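Local coordinates for protein beta-xylanase (Caldicellulosiruptor kristjanssonii, PDB 7NWN) that probably binds plant cell-wall polysaccharide through a calcium-bearing family 9 carbohydrate-binding module that belongs to a multimodular xylanase-glucuronoyl esterase, at residues A[97-100]-A[101-105]; A[116-119]-A[120-124]. One frame throughout, in Å; residues are numbered along the deposited sequence. Where two conformers were deposited one is given.

Contact 1. Residues A[97-100]-A[101-105]; sequences FLDE and NFDRA. With CA (calcium ion), chain S.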
loop_
_atom_site.group_PDB
_atom_site.type_symbol
_atom_site.label_atom_id
_atom_site.label_comp_id
_atom_site.label_asym_id
_atom_site.label_seq_id
_atom_site.Cartn_x
_atom_site.Cartn_y
_atom_site.Cartn_z
ATOM N N PHE A 97 -1.802 3.399 4.271
ATOM C CA PHE A 97 -1.665 4.240 5.449
ATOM C C PHE A 97 -0.235 4.084 5.968
ATOM O O PHE A 97 0.258 2.958 6.005
ATOM C CB PHE A 97 -2.614 3.699 6.523
ATOM C CG PHE A 97 -4.084 3.552 6.152
ATOM C CD1 PHE A 97 -4.522 2.495 5.360
ATOM C CD2 PHE A 97 -5.028 4.454 6.642
ATOM C CE1 PHE A 97 -5.876 2.317 5.091
ATOM C CE2 PHE A 97 -6.392 4.285 6.387
ATOM C CZ PHE A 97 -6.807 3.214 5.610
ATOM N N LEU A 98 0.393 5.198 6.381
ATOM C CA LEU A 98 1.738 5.148 6.945
ATOM C C LEU A 98 1.850 6.088 8.159
ATOM O O LEU A 98 1.436 7.253 8.094
ATOM C CB LEU A 98 2.747 5.557 5.866
ATOM C CG LEU A 98 4.212 5.190 6.153
ATOM C CD1 LEU A 98 4.425 3.680 6.150
ATOM C CD2 LEU A 98 5.129 5.889 5.138
ATOM N N ASP A 99 2.405 5.555 9.259
ATOM C CA ASP A 99 2.794 6.350 10.427
ATOM C C ASP A 99 4.324 6.314 10.430
ATOM O O ASP A 99 4.911 5.343 10.920
ATOM C CB ASP A 99 2.184 5.728 11.690
ATOM C CG ASP A 99 2.663 6.250 13.070
ATOM O OD1 ASP A 99 3.340 7.314 13.154
ATOM O OD2 ASP A 99 2.380 5.532 14.050
ATOM N N GLU A 100 4.907 7.322 9.772
ATOM C CA GLU A 100 6.316 7.300 9.384
ATOM C C GLU A 100 7.208 7.406 10.623
ATOM O O GLU A 100 8.218 6.719 10.695
ATOM C CB GLU A 100 6.616 8.444 8.411
ATOM C CG GLU A 100 7.944 8.292 7.697
ATOM C CD GLU A 100 8.276 9.389 6.701
ATOM O OE1 GLU A 100 7.440 10.272 6.459
ATOM O OE2 GLU A 100 9.368 9.341 6.150
ATOM N N ASN A 101 6.824 8.240 11.605
ATOM C CA ASN A 101 7.638 8.368 12.816
ATOM C C ASN A 101 7.322 7.267 13.823
ATOM O O ASN A 101 7.997 7.176 14.826
ATOM C CB ASN A 101 7.505 9.737 13.495
ATOM C CG ASN A 101 7.863 10.903 12.590
ATOM O OD1 ASN A 101 8.651 10.787 11.647
ATOM N ND2 ASN A 101 7.253 12.046 12.837
ATOM N N PHE A 102 6.306 6.431 13.580
ATOM C CA PHE A 102 5.900 5.403 14.535
ATOM C C PHE A 102 5.482 5.978 15.903
ATOM O O PHE A 102 5.719 5.351 16.932
ATOM C CB PHE A 102 6.987 4.346 14.687
ATOM C CG PHE A 102 6.514 3.043 15.273
ATOM C CD1 PHE A 102 5.376 2.411 14.806
ATOM C CD2 PHE A 102 7.227 2.421 16.293
ATOM C CE1 PHE A 102 4.943 1.205 15.353
ATOM C CE2 PHE A 102 6.814 1.199 16.809
ATOM C CZ PHE A 102 5.666 0.592 16.349
ATOM N N ASP A 103 4.804 7.135 15.909
ATOM C CA ASP A 103 4.172 7.721 17.087
ATOM C C ASP A 103 3.050 6.851 17.641
ATOM O O ASP A 103 2.872 6.793 18.851
ATOM C CB ASP A 103 3.486 9.039 16.779
ATOM C CG ASP A 103 4.404 9.988 16.067
ATOM O OD1 ASP A 103 5.452 10.320 16.643
ATOM O OD2 ASP A 103 4.072 10.370 14.945
ATOM N N ARG A 104 2.280 6.199 16.761
ATOM C CA ARG A 104 1.137 5.414 17.210
ATOM C C ARG A 104 0.147 6.289 17.991
ATOM O O ARG A 104 -0.476 5.814 18.926
ATOM C CB ARG A 104 1.598 4.284 18.139
ATOM C CG ARG A 104 2.194 3.064 17.454
ATOM C CD ARG A 104 3.210 2.378 18.360
ATOM N NE ARG A 104 4.283 3.300 18.746
ATOM C CZ ARG A 104 5.281 3.014 19.577
ATOM N NH1 ARG A 104 5.365 1.816 20.126
ATOM N NH2 ARG A 104 6.197 3.924 19.841
ATOM N N ALA A 105 0.011 7.565 17.628
ATOM C CA ALA A 105 -1.029 8.412 18.181
ATOM C C ALA A 105 -2.429 7.824 17.881
ATOM O O ALA A 105 -2.595 6.876 17.094
ATOM C CB ALA A 105 -0.857 9.795 17.602
HETATM CA CA CA S . 2.955 9.430 13.026
HETATM O O HOH W 1 0.996 8.789 14.456
#
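The carboxylate of Asp99, last residue of strand 93-99, accepts backbone N-H groups of Asp103 and Arg104 and binds a calcium ion. With chi1 at 169°, CG stands anti to the backbone N and beside the carbonyl carbon, which carries the acid forward to the backbone of Phe102 to Arg104. The two oxygens divide the work. Asp99 OD1 binds calcium at 2.2 Å and also receives the bond from Asp103 N, a weak one, while Asp99 OD2 is met on its syn side by Arg104 N at 2.8 Å. The chain turns in type I geometry, closed by Phe102 N to Asp99 O at 3.2 Å, and this is the start of a calcium-binding loop on the carbohydrate-binding module: Asp103 OD2 returns to the metal at 2.4 Å, and water 1, Asp111 and Asp112 complete the site. Glu100 sits at the first corner; with CG anti to its backbone N (chi1 -166°), the extended chain leads its carboxylate away from the turn to a buried salt bridge with Arg132 and bonds from the backbone N of Ser153 and Lys154. Asn101 stands exposed at the second corner, its side chain directed away, and its backbone N bonds to Asp111.

Contact 2. Residues A[116-119]-A[120-124]; sequences RVNY and NNFKT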
loop_
_atom_site.group_PDB
_atom_site.type_symbol
_atom_site.label_atom_id
_atom_site.label_comp_id
_atom_site.label_asym_id
_atom_site.label_seq_id
_atom_site.Cartn_x
_atom_site.Cartn_y
_atom_site.Cartn_z
ATOM N N ARG A 116 -4.909 6.842 -1.524
ATOM C CA ARG A 116 -5.851 5.925 -2.192
ATOM C C ARG A 116 -5.584 6.038 -3.692
ATOM O O ARG A 116 -5.261 7.131 -4.158
ATOM C CB ARG A 116 -7.312 6.364 -1.912
ATOM C CG ARG A 116 -8.414 5.454 -2.487
ATOM C CD ARG A 116 -9.850 6.013 -2.231
ATOM N NE ARG A 116 -10.139 6.043 -0.780
ATOM C CZ ARG A 116 -10.021 7.122 0.011
ATOM N NH1 ARG A 116 -9.702 8.309 -0.496
ATOM N NH2 ARG A 116 -10.214 6.992 1.313
ATOM N N VAL A 117 -5.700 4.908 -4.425
ATOM C CA VAL A 117 -5.621 4.954 -5.880
ATOM C C VAL A 117 -6.616 3.913 -6.390
ATOM O O VAL A 117 -6.715 2.812 -5.819
ATOM C CB VAL A 117 -4.179 4.695 -6.403
ATOM C CG1 VAL A 117 -3.567 3.408 -5.863
ATOM C CG2 VAL A 117 -4.059 4.766 -7.918
ATOM N N ASN A 118 -7.426 4.309 -7.382
ATOM C CA ASN A 118 -8.372 3.372 -7.977
ATOM C C ASN A 118 -7.735 2.613 -9.156
ATOM O O ASN A 118 -6.610 2.905 -9.550
ATOM C CB ASN A 118 -9.682 4.086 -8.327
ATOM C CG ASN A 118 -9.656 4.931 -9.588
ATOM O OD1 ASN A 118 -8.711 4.911 -10.370
ATOM N ND2 ASN A 118 -10.739 5.662 -9.829
ATOM N N TYR A 119 -8.489 1.670 -9.765
ATOM C CA TYR A 119 -7.926 0.779 -10.775
ATOM C C TYR A 119 -7.593 1.573 -12.042
ATOM O O TYR A 119 -6.810 1.061 -12.810
ATOM C CB TYR A 119 -8.867 -0.402 -11.097
ATOM C CG TYR A 119 -10.206 0.045 -11.621
ATOM C CD1 TYR A 119 -11.229 0.413 -10.748
ATOM C CD2 TYR A 119 -10.409 0.247 -12.975
ATOM C CE1 TYR A 119 -12.448 0.887 -11.223
ATOM C CE2 TYR A 119 -11.634 0.694 -13.467
ATOM C CZ TYR A 119 -12.658 1.030 -12.590
ATOM O OH TYR A 119 -13.854 1.542 -13.048
ATOM N N ASN A 120 -8.152 2.795 -12.243
ATOM C CA ASN A 120 -7.806 3.678 -13.370
ATOM C C ASN A 120 -6.644 4.625 -13.031
ATOM O O ASN A 120 -6.374 5.577 -13.790
ATOM C CB ASN A 120 -8.994 4.520 -13.859
ATOM C CG ASN A 120 -9.979 3.652 -14.601
ATOM O OD1 ASN A 120 -9.578 2.693 -15.266
ATOM N ND2 ASN A 120 -11.258 3.919 -14.408
ATOM N N ASN A 121 -6.025 4.386 -11.871
ATOM C CA ASN A 121 -4.855 5.155 -11.435
ATOM C C ASN A 121 -5.185 6.569 -10.952
ATOM O O ASN A 121 -4.266 7.420 -10.877
ATOM C CB ASN A 121 -3.781 5.288 -12.515
ATOM C CG ASN A 121 -2.413 5.493 -11.870
ATOM O OD1 ASN A 121 -2.126 4.881 -10.843
ATOM N ND2 ASN A 121 -1.569 6.301 -12.500
ATOM N N PHE A 122 -6.465 6.789 -10.584
ATOM C CA PHE A 122 -6.898 8.074 -10.021
ATOM C C PHE A 122 -6.552 8.070 -8.532
ATOM O O PHE A 122 -7.018 7.216 -7.768
ATOM C CB PHE A 122 -8.414 8.268 -10.231
ATOM C CG PHE A 122 -8.974 9.482 -9.527
ATOM C CD1 PHE A 122 -8.606 10.761 -9.921
ATOM C CD2 PHE A 122 -9.853 9.350 -8.449
ATOM C CE1 PHE A 122 -9.086 11.887 -9.259
ATOM C CE2 PHE A 122 -10.353 10.477 -7.802
ATOM C CZ PHE A 122 -9.951 11.742 -8.201
ATOM N N LYS A 123 -5.737 9.031 -8.127
ATOM C CA LYS A 123 -5.243 9.091 -6.760
ATOM C C LYS A 123 -5.965 10.161 -5.940
ATOM O O LYS A 123 -6.210 11.262 -6.428
ATOM C CB LYS A 123 -3.776 9.536 -6.786
ATOM C CG LYS A 123 -2.798 8.508 -7.346
ATOM C CD LYS A 123 -1.526 9.245 -7.820
ATOM C CE LYS A 123 -1.636 9.839 -9.212
ATOM N NZ LYS A 123 -1.754 8.798 -10.292
ATOM N N THR A 124 -6.167 9.868 -4.644
ATOM C CA THR A 124 -6.645 10.867 -3.691
ATOM C C THR A 124 -5.784 10.776 -2.421
ATOM O O THR A 124 -5.222 9.712 -2.119
ATOM C CB THR A 124 -8.149 10.677 -3.370
ATOM O OG1 THR A 124 -8.396 9.286 -3.201
ATOM C CG2 THR A 124 -9.066 11.193 -4.459
HETATM O O HOH W 2 -11.494 6.720 -12.506
HETATM O O HOH W 3 -13.966 2.435 -15.559
#
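Arg116 and Thr124 form a hydrogen-bonded antiparallel pair, Val117 and Lys123 the non-hydrogen-bonded pair next to it, and a type I turn from Asn118 to Asn121, closed by Asn121 N to Asn118 O at 2.8 Å, reverses the chain between them. Asn118 ties the turn together through its side-chain oxygen. Its CG lies between the backbone N and the carbonyl carbon (chi1 78°), which swings the amide over the loop; there OD1 takes the N-H of Phe122 at 2.9 Å, from above the carbonyl plane, and a weak bond from Asn120 N that makes an Asx turn. Asn118 ND2 rests 3.5 Å from Phe122 CB and donates to Gln91 and water 2. A leucine here would probably leave Phe122 N and Asn120 N without their side-chain acceptor, the turn then resting on its backbone bonds. Tyr119 and Asn120 run side by side, with Asn120 ND2 3.4 Å from Tyr119 CE2; water 3 joins that ND2 to Tyr119 OH, which also bonds to Ser83. On the face of Arg116 and Thr124, the arginine bends at chi3 and its NH1 donates to Thr124 OG1 at 3.2 Å, the hydroxyl oxygen lying close to the guanidinium plane, while Asp126 and Glu95 take salt bridges from the same group. On the other face Val117 CG2 packs 3.5 Å from Asn121 OD1, itself bonded to Thr135. Asn121 takes the left-handed helical conformation, and Asn118 N reaches Phe122 O at 3.0 Å, the pattern of a hairpin closed by a type I turn with a G1 beta bulge.

Both contacts are turns at the ends of neighbouring strands in one sheet: contact 1 leaves the end of strand 93-99 into a calcium-binding loop, whereas contact 2 joins strand 112-118 to strand 123-125. Their centres are 23 Å apart and their nearest atoms about 7 Å apart, so they do not touch and are related through the pairing of strands 93-99 and 112-118. Each is partly buried: the strand residues leading into the turn are buried, while much of each turn is exposed or partly so, Glu100 being a buried exception. The chemistry differs. In contact 1 acidic side chains gather about calcium, and backbone N-H groups bond to one of those carboxylates; contact 2 uses no metal, relying on backbone pairing, asparagine amides, water and a charged arginine.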